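Local coordinates for protein Na Glutathione S-transferase 2 (Necator americanus, PDB 2ON5) that binds glutathione and, as a hookworm glutathione S-transferase, probably catalyses its conjugation to electrophilic compounds, at residues 40-43 with 44-47; 117-120 with 121-125; 152-155 with 156-159. All coordinates share one frame; numbering follows the deposited sequence.

Contact 1 (40-43 with 44-47); sequences PKHK and DEMP. With GSH (glutathione), chain V; EDO (1,2-ethanediol), chain U.
H42 and E45 meet through a histidine-carboxylate hydrogen bond: ND1 of H42 donates to OE2 of E45 over 2.7 Å. The acceptor lies close to the imidazole plane, at the ring edge, so the N-H is well aimed. On the glutamate side OE2 is reached from its syn side but out of the carboxylate plane, and the two flat groups stand 88° apart. Both side chains run side by side in the same direction; the first torsion of each (chi1 -56° for H42) sets CG anti to its own carbonyl carbon and brings the two ends together. The CG of K41 lies over one face of the imidazole, toward its rim, and NE2 is hydrogen-bonded to OE1 of E38, so carboxylates grip both ring nitrogens and fix the ring's rotation.

Backbone bonds wind the chain into tight turns. N of E45 donates to O of H42 at 3.1 Å, and N of M46 to O of K43 at 3.0 Å. A water accepts from N of D44 at 2.9 Å and reaches O of P40 only weakly.

Ligand contact falls to K43. Its extended chain bends at the last torsion (chi4 79°), and NZ donates to the glycyl carboxylate oxygen O32 of glutathione at 2.7 Å while also hydrogen-bonded to O of G49. W39 and D97 of the second subunit join it in binding glutathione. An ethanediol, probably from the crystallisation liquor, donates through its O2 to O of D44.

Residues 40-47 lie in the loop between strands 30-34 and 53-56; H42 stacks on Y34, and M46 and P47 pack on strands 53-56 and 59-62.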
# COMPACT_ATOMS: atom_id res chain seq x y z
N PRO A 40 -9.89 -17.36 13.97
CA PRO A 40 -10.38 -17.95 12.70
C PRO A 40 -11.87 -17.98 12.49
O PRO A 40 -12.33 -17.78 11.37
CB PRO A 40 -9.82 -19.38 12.72
CG PRO A 40 -8.52 -19.22 13.52
CD PRO A 40 -8.89 -18.23 14.61
N LYS A 41 -12.64 -18.21 13.55
CA LYS A 41 -14.08 -18.29 13.42
C LYS A 41 -14.71 -16.94 13.08
O LYS A 41 -15.90 -16.90 12.74
CB LYS A 41 -14.72 -18.82 14.70
CG LYS A 41 -14.59 -17.91 15.91
CD LYS A 41 -15.08 -18.62 17.17
CE LYS A 41 -16.60 -18.78 17.13
NZ LYS A 41 -17.10 -19.45 18.36
N HIS A 42 -13.94 -15.86 13.21
CA HIS A 42 -14.42 -14.51 12.88
C HIS A 42 -13.99 -14.02 11.50
O HIS A 42 -14.36 -12.92 11.10
CB HIS A 42 -13.98 -13.51 13.94
CG HIS A 42 -14.42 -13.87 15.31
ND1 HIS A 42 -15.70 -13.64 15.77
CD2 HIS A 42 -13.76 -14.50 16.32
CE1 HIS A 42 -15.80 -14.08 17.01
NE2 HIS A 42 -14.64 -14.61 17.37
N LYS A 43 -13.21 -14.82 10.78
CA LYS A 43 -12.67 -14.45 9.47
C LYS A 43 -13.76 -13.96 8.49
O LYS A 43 -13.65 -12.88 7.88
CB LYS A 43 -11.92 -15.67 8.92
CG LYS A 43 -11.28 -15.53 7.59
CD LYS A 43 -10.30 -16.72 7.36
CE LYS A 43 -9.27 -16.31 6.32
NZ LYS A 43 -8.20 -15.44 6.89
N ASP A 44 -14.84 -14.73 8.37
CA ASP A 44 -15.89 -14.42 7.40
C ASP A 44 -16.66 -13.13 7.68
O ASP A 44 -17.45 -12.66 6.84
CB ASP A 44 -16.85 -15.60 7.27
CG ASP A 44 -16.24 -16.77 6.52
OD1 ASP A 44 -15.05 -16.71 6.09
OD2 ASP A 44 -16.94 -17.78 6.39
N GLU A 45 -16.46 -12.58 8.87
CA GLU A 45 -17.05 -11.28 9.25
C GLU A 45 -16.38 -10.08 8.54
O GLU A 45 -16.95 -8.98 8.49
CB GLU A 45 -16.93 -11.07 10.76
CG GLU A 45 -17.63 -12.10 11.62
CD GLU A 45 -17.33 -11.90 13.08
OE1 GLU A 45 -16.91 -10.78 13.44
OE2 GLU A 45 -17.46 -12.85 13.86
N MET A 46 -15.16 -10.29 8.05
CA MET A 46 -14.28 -9.22 7.59
C MET A 46 -14.26 -9.15 6.06
O MET A 46 -14.30 -10.19 5.39
CB MET A 46 -12.85 -9.45 8.12
CG MET A 46 -12.76 -9.59 9.68
SD MET A 46 -13.76 -8.38 10.59
CE MET A 46 -13.55 -9.01 12.28
N PRO A 47 -14.18 -7.92 5.52
CA PRO A 47 -14.27 -7.67 4.06
C PRO A 47 -13.33 -8.53 3.23
O PRO A 47 -13.72 -9.01 2.16
CB PRO A 47 -13.87 -6.18 3.95
CG PRO A 47 -14.39 -5.59 5.21
CD PRO A 47 -14.03 -6.66 6.27
N1 GSH V . -2.30 -5.52 3.63
CA1 GSH V . -2.42 -6.02 5.02
C1 GSH V . -2.83 -4.89 5.95
O11 GSH V . -2.00 -3.96 6.03
O12 GSH V . -3.91 -4.82 6.61
CB1 GSH V . -3.25 -7.31 5.13
CG1 GSH V . -3.63 -7.67 6.56
CD1 GSH V . -3.09 -9.01 7.05
OE1 GSH V . -2.01 -9.68 6.40
N2 GSH V . -3.73 -9.46 8.13
CA2 GSH V . -3.24 -10.38 9.15
C2 GSH V . -4.28 -11.44 9.41
O2 GSH V . -5.66 -11.22 9.19
CB2 GSH V . -2.95 -9.60 10.43
SG2 GSH V . -1.20 -9.25 10.76
N3 GSH V . -3.83 -12.63 9.83
CA3 GSH V . -4.73 -13.76 9.98
C3 GSH V . -5.32 -14.31 8.70
O31 GSH V . -4.91 -13.93 7.58
O32 GSH V . -6.24 -15.16 8.74
C1 EDO U . -18.39 -8.44 5.41
O1 EDO U . -17.15 -7.74 5.49
C2 EDO U . -18.11 -9.93 5.40
O2 EDO U . -18.91 -10.54 6.43
O HOH W 1 -15.06 -17.37 9.47

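Contact 2 (117-120 with 121-125); sequences PEKL and FKELL
K119 reaches along the helix surface to E123, one turn on, and its side chain can be followed outward. CB continues into CG anti to the backbone N (chi1 -176°), which sends the chain across the E123 side chain at an angle. There CG packs against CD of E123 at 3.7 Å, a contact of methylene with carboxylate carbon. CD passes OE2 more loosely, and CE lies 3.5 Å from OE2 of E123, with OE1 almost as near. The last bond turns (chi4 -90°), and NZ ends 3.8 Å from OE1 of E123: a long salt bridge. Because the aliphatic part of the lysine, more than its ammonium, touches the carboxylate, the attraction is probably modest. A water supplements it, donating to OE1 of E123 at 2.9 Å and accepting only weakly from NZ of K119.

The neighbouring pair E118 and K122 is looser still. CE of K122 rests 3.7 Å from CG of E118, but the charged atoms NZ and OE2 do not come into salt-bridge range.

The backbone departs from a regular alpha helix at L120. Its O accepts from N of L124 at 2.7 Å and also from N of L125 at 3.1 Å; the second donor lies in the carbonyl plane, the first above it. This doubled acceptance marks a wider, pi-type turn at 121-125.

These residues open helix 117-143. While K119 and E123 are exposed, F121 stacks on F171 and touches I167 of helix 155-168, and L120, F121 and L125 pack on Y105 of helix 103-110.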
# COMPACT_ATOMS: atom_id res chain seq x y z
N PRO A 117 14.41 -16.16 15.82
CA PRO A 117 14.35 -14.70 15.60
C PRO A 117 15.73 -14.05 15.40
O PRO A 117 15.91 -13.26 14.48
CB PRO A 117 13.68 -14.18 16.87
CG PRO A 117 12.82 -15.34 17.33
CD PRO A 117 13.65 -16.55 17.02
N GLU A 118 16.69 -14.42 16.23
CA GLU A 118 18.07 -13.95 16.12
C GLU A 118 18.69 -14.20 14.74
O GLU A 118 19.30 -13.30 14.16
CB GLU A 118 18.92 -14.62 17.20
CG GLU A 118 20.38 -14.50 16.98
CD GLU A 118 20.96 -13.37 17.75
OE1 GLU A 118 20.56 -12.22 17.45
OE2 GLU A 118 21.80 -13.63 18.64
N LYS A 119 18.54 -15.42 14.24
CA LYS A 119 19.10 -15.75 12.93
C LYS A 119 18.45 -14.93 11.81
O LYS A 119 19.15 -14.38 10.93
CB LYS A 119 18.97 -17.25 12.65
CG LYS A 119 19.60 -17.72 11.35
CD LYS A 119 19.74 -19.25 11.33
CE LYS A 119 19.94 -19.78 9.91
NZ LYS A 119 18.63 -20.09 9.25
N LEU A 120 17.12 -14.85 11.84
CA LEU A 120 16.38 -14.08 10.85
C LEU A 120 16.69 -12.59 10.95
O LEU A 120 16.71 -11.87 9.93
CB LEU A 120 14.88 -14.26 11.03
CG LEU A 120 14.04 -15.24 10.20
CD1 LEU A 120 14.72 -15.72 8.91
CD2 LEU A 120 13.60 -16.37 11.07
N PHE A 121 16.90 -12.12 12.17
CA PHE A 121 17.19 -10.71 12.39
C PHE A 121 18.51 -10.39 11.68
O PHE A 121 18.59 -9.42 10.92
CB PHE A 121 17.26 -10.37 13.88
CG PHE A 121 17.88 -9.02 14.17
CD1 PHE A 121 17.10 -7.86 14.13
CD2 PHE A 121 19.24 -8.91 14.47
CE1 PHE A 121 17.67 -6.62 14.37
CE2 PHE A 121 19.81 -7.67 14.72
CZ PHE A 121 19.03 -6.53 14.68
N LYS A 122 19.51 -11.23 11.91
CA LYS A 122 20.82 -11.05 11.31
C LYS A 122 20.81 -11.23 9.80
O LYS A 122 21.42 -10.45 9.08
CB LYS A 122 21.85 -12.02 11.93
CG LYS A 122 22.43 -11.53 13.23
CD LYS A 122 23.57 -12.49 13.72
CE LYS A 122 23.04 -13.54 14.66
NZ LYS A 122 24.10 -14.56 15.00
N GLU A 123 20.12 -12.26 9.32
CA GLU A 123 20.24 -12.66 7.92
C GLU A 123 19.26 -11.91 7.02
O GLU A 123 19.55 -11.66 5.86
CB GLU A 123 20.07 -14.19 7.78
CG GLU A 123 21.16 -15.01 8.49
CD GLU A 123 21.09 -16.53 8.19
OE1 GLU A 123 20.12 -17.00 7.57
OE2 GLU A 123 22.03 -17.26 8.58
N LEU A 124 18.12 -11.53 7.60
CA LEU A 124 17.03 -10.91 6.85
C LEU A 124 16.84 -9.43 7.19
O LEU A 124 16.92 -8.56 6.31
CB LEU A 124 15.73 -11.70 7.08
CG LEU A 124 14.50 -11.29 6.26
CD1 LEU A 124 14.84 -11.14 4.81
CD2 LEU A 124 13.38 -12.30 6.45
N LEU A 125 16.61 -9.14 8.47
CA LEU A 125 16.24 -7.78 8.87
C LEU A 125 17.40 -6.76 8.72
O LEU A 125 17.20 -5.67 8.17
CB LEU A 125 15.64 -7.78 10.29
CG LEU A 125 14.85 -6.53 10.70
CD1 LEU A 125 13.85 -6.84 11.82
CD2 LEU A 125 15.78 -5.41 11.12
O HOH W 2 19.39 -19.30 6.00

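Contact 3 (152-155 with 156-159)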
# COMPACT_ATOMS: atom_id res chain seq x y z
N SER A 152 5.54 18.40 11.08
CA SER A 152 4.77 17.82 12.18
C SER A 152 4.56 16.30 11.99
O SER A 152 4.78 15.78 10.90
CB SER A 152 3.43 18.55 12.32
OG SER A 152 2.66 18.42 11.15
N VAL A 153 4.16 15.62 13.07
CA VAL A 153 4.01 14.15 13.07
C VAL A 153 2.93 13.68 12.09
O VAL A 153 1.86 14.29 12.00
CB VAL A 153 3.78 13.56 14.50
CG1 VAL A 153 2.38 13.93 15.07
CG2 VAL A 153 4.02 12.03 14.52
N THR A 154 3.23 12.60 11.36
CA THR A 154 2.26 11.98 10.47
C THR A 154 2.19 10.48 10.72
O THR A 154 3.01 9.92 11.46
CB THR A 154 2.58 12.20 8.96
OG1 THR A 154 3.74 11.47 8.61
CG2 THR A 154 2.71 13.68 8.63
N TYR A 155 1.23 9.81 10.10
CA TYR A 155 1.12 8.35 10.33
C TYR A 155 2.36 7.59 9.83
O TYR A 155 2.65 6.48 10.32
CB TYR A 155 -0.20 7.78 9.80
CG TYR A 155 -0.28 7.63 8.30
CD1 TYR A 155 0.14 6.44 7.70
CD2 TYR A 155 -0.77 8.65 7.48
CE1 TYR A 155 0.09 6.28 6.32
CE2 TYR A 155 -0.83 8.49 6.08
CZ TYR A 155 -0.39 7.30 5.52
OH TYR A 155 -0.41 7.09 4.16
N ALA A 156 3.09 8.16 8.88
CA ALA A 156 4.33 7.52 8.46
C ALA A 156 5.36 7.52 9.61
O ALA A 156 6.07 6.53 9.80
CB ALA A 156 4.90 8.18 7.19
N ASP A 157 5.44 8.62 10.37
CA ASP A 157 6.29 8.69 11.57
C ASP A 157 5.90 7.59 12.58
O ASP A 157 6.77 6.92 13.16
CB ASP A 157 6.21 10.05 12.23
CG ASP A 157 6.76 11.15 11.33
OD1 ASP A 157 5.96 12.06 10.99
OD2 ASP A 157 7.96 11.05 10.95
N LEU A 158 4.60 7.43 12.77
CA LEU A 158 4.10 6.51 13.77
C LEU A 158 4.48 5.10 13.37
O LEU A 158 4.96 4.34 14.20
CB LEU A 158 2.58 6.65 13.95
CG LEU A 158 2.04 8.01 14.43
CD1 LEU A 158 0.49 8.09 14.47
CD2 LEU A 158 2.62 8.39 15.80
N CYS A 159 4.33 4.79 12.07
CA CYS A 159 4.71 3.46 11.54
C CYS A 159 6.19 3.19 11.81
O CYS A 159 6.54 2.13 12.33
CB CYS A 159 4.44 3.32 10.03
SG CYS A 159 2.68 3.22 9.63
O HOH W 3 6.02 13.07 8.59
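V153 lays its CG2 over CB of D157 at 3.7 Å, and the same methyl lies 4.1 Å from CD2 of L158, forming the hydrophobic staple that accompanies the capping box at the start of helix 155-168. In that box T154 is the N-cap and D157 the residue three positions on. N of T154 donates to OD1 of D157 at 2.8 Å, with an N-H...O angle of 156°, and OD1 uses its anti lone pair, the one facing away from OD2. The cap side chain in turn accepts, weakly, from N of A156, which lies 3.4 Å from OG1 of T154. OG1 is placed for it by a chi1 of 69°, which sets it between the backbone N and the carbonyl carbon.

Beyond the cap the helix is established by N of L158 donating to O of T154 and N of C159 to O of Y155. The other carboxylate oxygen of D157, OD2, accepts from N of L148, so the aspartate ties the helix start to the preceding loop. This is consistent with the N-capping box well known in the C-terminal domain of glutathione S-transferases. Y155 carries its OH to D89 and packs on helices 64-75 and 82-101, while L158 packs on helix 16-25, linking the two domains. Between the capping side chains sits a water, donating to OD1 of D157 at 2.6 Å and lying 2.8 Å from OG1 of T154.

Along the chain the contacts follow in series. Contact 1 belongs to the thioredoxin-like N-terminal domain, in the loop between strands 30-34 and 53-56; contacts 2 and 3 belong to the helical C-terminal domain, at the starts of the successive helices 117-143 and 155-168. Centres of contacts 1 and 2 are 32 Å apart, those of 1 and 3 are 30 Å, and those of 2 and 3 are 26 Å, with nearest atoms of the last pair about 12 Å apart. Contacts 1 and 3 fall on opposite sides of the chain's centre. Contact 1 contributes K43 to the glutathione site, whereas contacts 2 and 3 shape helix starts, the buried cap of contact 3 packing against N-terminal-domain helices.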